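PDB 2H56: DNA-3-methyladenine glycosidase from Bacillus halodurans, which belongs to the HhH-GPD superfamily of base excision DNA repair proteins, a largely helical family. Local coordinates for residues I72-V80 against V93-V103. Sequence-based numbering, arbitrary orientation.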
loop_
_atom_site.group_PDB
_atom_site.type_symbol
_atom_site.label_atom_id
_atom_site.label_comp_id
_atom_site.label_asym_id
_atom_site.label_seq_id
_atom_site.Cartn_x
_atom_site.Cartn_y
_atom_site.Cartn_z
ATOM N N ILE A 72 -7.877 -13.799 12.809
ATOM C CA ILE A 72 -6.607 -14.412 13.184
ATOM C C ILE A 72 -5.755 -13.417 13.928
ATOM O O ILE A 72 -5.173 -13.713 14.955
ATOM C CB ILE A 72 -5.837 -14.884 11.980
ATOM C CG1 ILE A 72 -6.591 -16.031 11.306
ATOM C CG2 ILE A 72 -4.426 -15.288 12.391
ATOM C CD1 ILE A 72 -6.027 -16.399 9.956
ATOM N N TYR A 73 -5.704 -12.209 13.413
ATOM C CA TYR A 73 -4.922 -11.171 14.059
ATOM C C TYR A 73 -5.477 -10.846 15.451
ATOM O O TYR A 73 -4.726 -10.623 16.386
ATOM C CB TYR A 73 -4.884 -9.922 13.196
ATOM C CG TYR A 73 -3.929 -8.900 13.740
ATOM C CD1 TYR A 73 -2.596 -8.896 13.358
ATOM C CD2 TYR A 73 -4.357 -7.959 14.656
ATOM C CE1 TYR A 73 -1.734 -7.976 13.857
ATOM C CE2 TYR A 73 -3.501 -7.043 15.162
ATOM C CZ TYR A 73 -2.195 -7.052 14.768
ATOM O OH TYR A 73 -1.348 -6.148 15.310
ATOM N N GLY A 74 -6.793 -10.836 15.593
ATOM C CA GLY A 74 -7.393 -10.620 16.912
ATOM C C GLY A 74 -6.867 -11.602 17.931
ATOM O O GLY A 74 -6.615 -11.247 19.077
ATOM N N ARG A 75 -6.676 -12.845 17.500
ATOM C CA ARG A 75 -6.210 -13.873 18.395
ATOM C C ARG A 75 -4.717 -13.745 18.673
ATOM O O ARG A 75 -4.281 -14.092 19.759
ATOM C CB ARG A 75 -6.557 -15.253 17.854
ATOM C CG ARG A 75 -8.033 -15.592 17.958
ATOM C CD ARG A 75 -8.256 -17.030 17.627
ATOM N NE ARG A 75 -8.012 -17.376 16.217
ATOM C CZ ARG A 75 -8.912 -17.215 15.247
ATOM N NH1 ARG A 75 -10.095 -16.670 15.512
ATOM N NH2 ARG A 75 -8.635 -17.581 14.004
ATOM N N VAL A 76 -3.932 -13.235 17.727
ATOM C CA VAL A 76 -2.526 -12.984 18.002
ATOM C C VAL A 76 -2.418 -11.906 19.078
ATOM O O VAL A 76 -1.625 -12.039 20.046
ATOM C CB VAL A 76 -1.714 -12.573 16.759
ATOM C CG1 VAL A 76 -0.289 -12.427 17.141
ATOM C CG2 VAL A 76 -1.842 -13.599 15.622
ATOM N N GLU A 77 -3.251 -10.868 18.970
ATOM C CA GLU A 77 -3.201 -9.797 19.974
ATOM C C GLU A 77 -3.439 -10.374 21.376
ATOM O O GLU A 77 -2.764 -9.969 22.323
ATOM C CB GLU A 77 -4.152 -8.630 19.657
ATOM C CG GLU A 77 -3.771 -7.860 18.368
ATOM C CD GLU A 77 -4.156 -6.353 18.351
ATOM O OE1 GLU A 77 -5.290 -6.012 18.767
ATOM O OE2 GLU A 77 -3.308 -5.521 17.882
ATOM N N GLN A 78 -4.359 -11.340 21.499
ATOM C CA GLN A 78 -4.652 -11.937 22.796
ATOM C C GLN A 78 -3.450 -12.703 23.321
ATOM O O GLN A 78 -3.120 -12.582 24.479
ATOM C CB GLN A 78 -5.839 -12.873 22.727
ATOM C CG GLN A 78 -7.171 -12.224 22.469
ATOM C CD GLN A 78 -8.250 -13.272 22.168
ATOM O OE1 GLN A 78 -8.522 -14.127 23.007
ATOM N NE2 GLN A 78 -8.851 -13.219 20.962
ATOM N N LEU A 79 -2.777 -13.467 22.464
ATOM C CA LEU A 79 -1.538 -14.172 22.852
ATOM C C LEU A 79 -0.526 -13.218 23.440
ATOM O O LEU A 79 -0.005 -13.505 24.481
ATOM C CB LEU A 79 -0.908 -14.923 21.667
ATOM C CG LEU A 79 -1.786 -16.073 21.166
ATOM C CD1 LEU A 79 -1.262 -16.698 19.866
ATOM C CD2 LEU A 79 -2.000 -17.099 22.310
ATOM N N VAL A 80 -0.267 -12.078 22.796
ATOM C CA VAL A 80 0.660 -11.046 23.363
ATOM C C VAL A 80 0.056 -10.133 24.445
ATOM O O VAL A 80 0.778 -9.342 25.038
ATOM C CB VAL A 80 1.307 -10.159 22.273
ATOM C CG1 VAL A 80 2.107 -11.011 21.317
ATOM C CG2 VAL A 80 0.271 -9.390 21.521
ATOM N N VAL A 93 5.912 -15.981 22.754
ATOM C CA VAL A 93 4.847 -16.783 22.159
ATOM C C VAL A 93 5.408 -17.860 21.231
ATOM O O VAL A 93 6.094 -17.545 20.290
ATOM C CB VAL A 93 3.941 -15.893 21.313
ATOM C CG1 VAL A 93 2.774 -16.703 20.742
ATOM C CG2 VAL A 93 3.462 -14.705 22.133
ATOM N N SER A 94 5.079 -19.122 21.473
ATOM C CA SER A 94 5.594 -20.201 20.657
ATOM C C SER A 94 4.926 -20.268 19.296
ATOM O O SER A 94 3.811 -19.794 19.105
ATOM C CB SER A 94 5.334 -21.544 21.323
ATOM O OG SER A 94 3.939 -21.826 21.315
ATOM N N ASP A 95 5.605 -20.948 18.388
ATOM C CA ASP A 95 5.062 -21.323 17.117
ATOM C C ASP A 95 3.784 -22.180 17.214
ATOM O O ASP A 95 2.822 -21.938 16.487
ATOM C CB ASP A 95 6.163 -22.049 16.311
ATOM C CG ASP A 95 7.308 -21.085 15.822
ATOM O OD1 ASP A 95 7.262 -19.867 16.114
ATOM O OD2 ASP A 95 8.258 -21.542 15.130
ATOM N N GLU A 96 3.734 -23.185 18.080
ATOM C CA GLU A 96 2.509 -23.990 18.159
ATOM C C GLU A 96 1.363 -23.042 18.526
ATOM O O GLU A 96 0.270 -23.129 17.976
ATOM C CB GLU A 96 2.622 -25.171 19.139
ATOM N N ALA A 97 1.617 -22.096 19.419
ATOM C CA ALA A 97 0.537 -21.219 19.883
ATOM C C ALA A 97 -0.020 -20.443 18.703
ATOM O O ALA A 97 -1.242 -20.415 18.494
ATOM C CB ALA A 97 1.021 -20.279 20.960
ATOM N N LEU A 98 0.882 -19.821 17.937
ATOM C CA LEU A 98 0.527 -19.063 16.731
ATOM C C LEU A 98 -0.221 -19.909 15.716
ATOM O O LEU A 98 -1.181 -19.432 15.086
ATOM C CB LEU A 98 1.781 -18.501 16.074
ATOM C CG LEU A 98 2.405 -17.267 16.740
ATOM C CD1 LEU A 98 3.721 -16.908 16.076
ATOM C CD2 LEU A 98 1.411 -16.091 16.715
ATOM N N ARG A 99 0.203 -21.163 15.551
ATOM C CA ARG A 99 -0.523 -22.070 14.677
ATOM C C ARG A 99 -1.908 -22.414 15.163
ATOM O O ARG A 99 -2.835 -22.484 14.368
ATOM C CB ARG A 99 0.297 -23.339 14.399
ATOM C CG ARG A 99 1.366 -23.010 13.363
ATOM C CD ARG A 99 1.937 -24.184 12.609
ATOM N NE ARG A 99 0.931 -24.991 11.934
ATOM C CZ ARG A 99 1.224 -26.146 11.354
ATOM N NH1 ARG A 99 2.478 -26.576 11.316
ATOM N NH2 ARG A 99 0.280 -26.871 10.799
ATOM N N GLN A 100 -2.067 -22.611 16.461
ATOM C CA GLN A 100 -3.385 -22.830 17.005
ATOM C C GLN A 100 -4.277 -21.627 16.810
ATOM O O GLN A 100 -5.489 -21.758 16.740
ATOM C CB GLN A 100 -3.297 -23.145 18.483
ATOM C CG GLN A 100 -2.900 -24.560 18.711
ATOM C CD GLN A 100 -3.058 -24.992 20.150
ATOM O OE1 GLN A 100 -3.664 -24.284 20.986
ATOM N NE2 GLN A 100 -2.504 -26.168 20.456
ATOM N N ALA A 101 -3.681 -20.451 16.762
ATOM C CA ALA A 101 -4.436 -19.234 16.504
ATOM C C ALA A 101 -4.853 -19.126 15.031
ATOM O O ALA A 101 -5.657 -18.276 14.686
ATOM C CB ALA A 101 -3.611 -17.989 16.926
ATOM N N GLY A 102 -4.290 -19.961 14.159
ATOM C CA GLY A 102 -4.639 -19.930 12.748
ATOM C C GLY A 102 -3.612 -19.281 11.851
ATOM O O GLY A 102 -3.860 -19.112 10.659
ATOM N N VAL A 103 -2.461 -18.899 12.392
ATOM C CA VAL A 103 -1.422 -18.316 11.540
ATOM C C VAL A 103 -0.755 -19.446 10.846
ATOM O O VAL A 103 -0.340 -20.390 11.499
ATOM C CB VAL A 103 -0.341 -17.533 12.321
ATOM C CG1 VAL A 103 0.634 -16.907 11.327
ATOM C CG2 VAL A 103 -0.978 -16.455 13.196
#
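The guanidinium of Arg75 meets Ala101 edge-on: carbonyl oxygen and carbon of Ala101 lie at its rim, close to its plane, while one face rests near Ile72 CA of its own helix, offset toward the rim. Two nitrogens grip the same acceptor side-on, Arg75 NE to Ala101 O at 2.9 Å and Arg75 NH2 to Ala101 O at 3.1 Å. Both reach the oxygen from one face of the carbonyl plane, tilted about 30° from it. A bend at chi3 (-68°) folds the Arg75 chain back beside its helix and turns this edge to the acceptor. Ala101 follows helix 95-100, and Gly102, with positive phi, completes a Schellman motif.

Beside the polar grip the helical segments run roughly antiparallel (144° between their N-to-C directions), and helix 72-80 packs aliphatic branches on helix 95-100 and the residues flanking it. Leu79 CD1 sits among Val93 CG1, Ala97 CB, Leu98 CD2 and Ala101 CB, the last at 4.0 Å. The CG2 methyl of Val103 is shared, 3.7 Å from Ile72 CG2 and 3.8 Å from Val76 CG2; Val76 turns its other branch, CG1, to Leu98 CD2. At the far end Val80 CG1 crosses Val93 CG2 at about a right angle. Ile108 of helix 105-119 packs on Leu98 and Val103, and Arg112 forms a salt bridge with Asp95, tying that helix to the 93-103 side.

This is plain packing of helix 66-80 on short helix 95-100 within the HhH-GPD region, its centre about 25 Å from that of the chain. The chemistry is divided: aliphatic contacts line the interface, with Leu79 at the exposed margin, while a forked arginine bond occupies a carbonyl just past the helix, where the helix dipole would probably strengthen its pull on the positive charge.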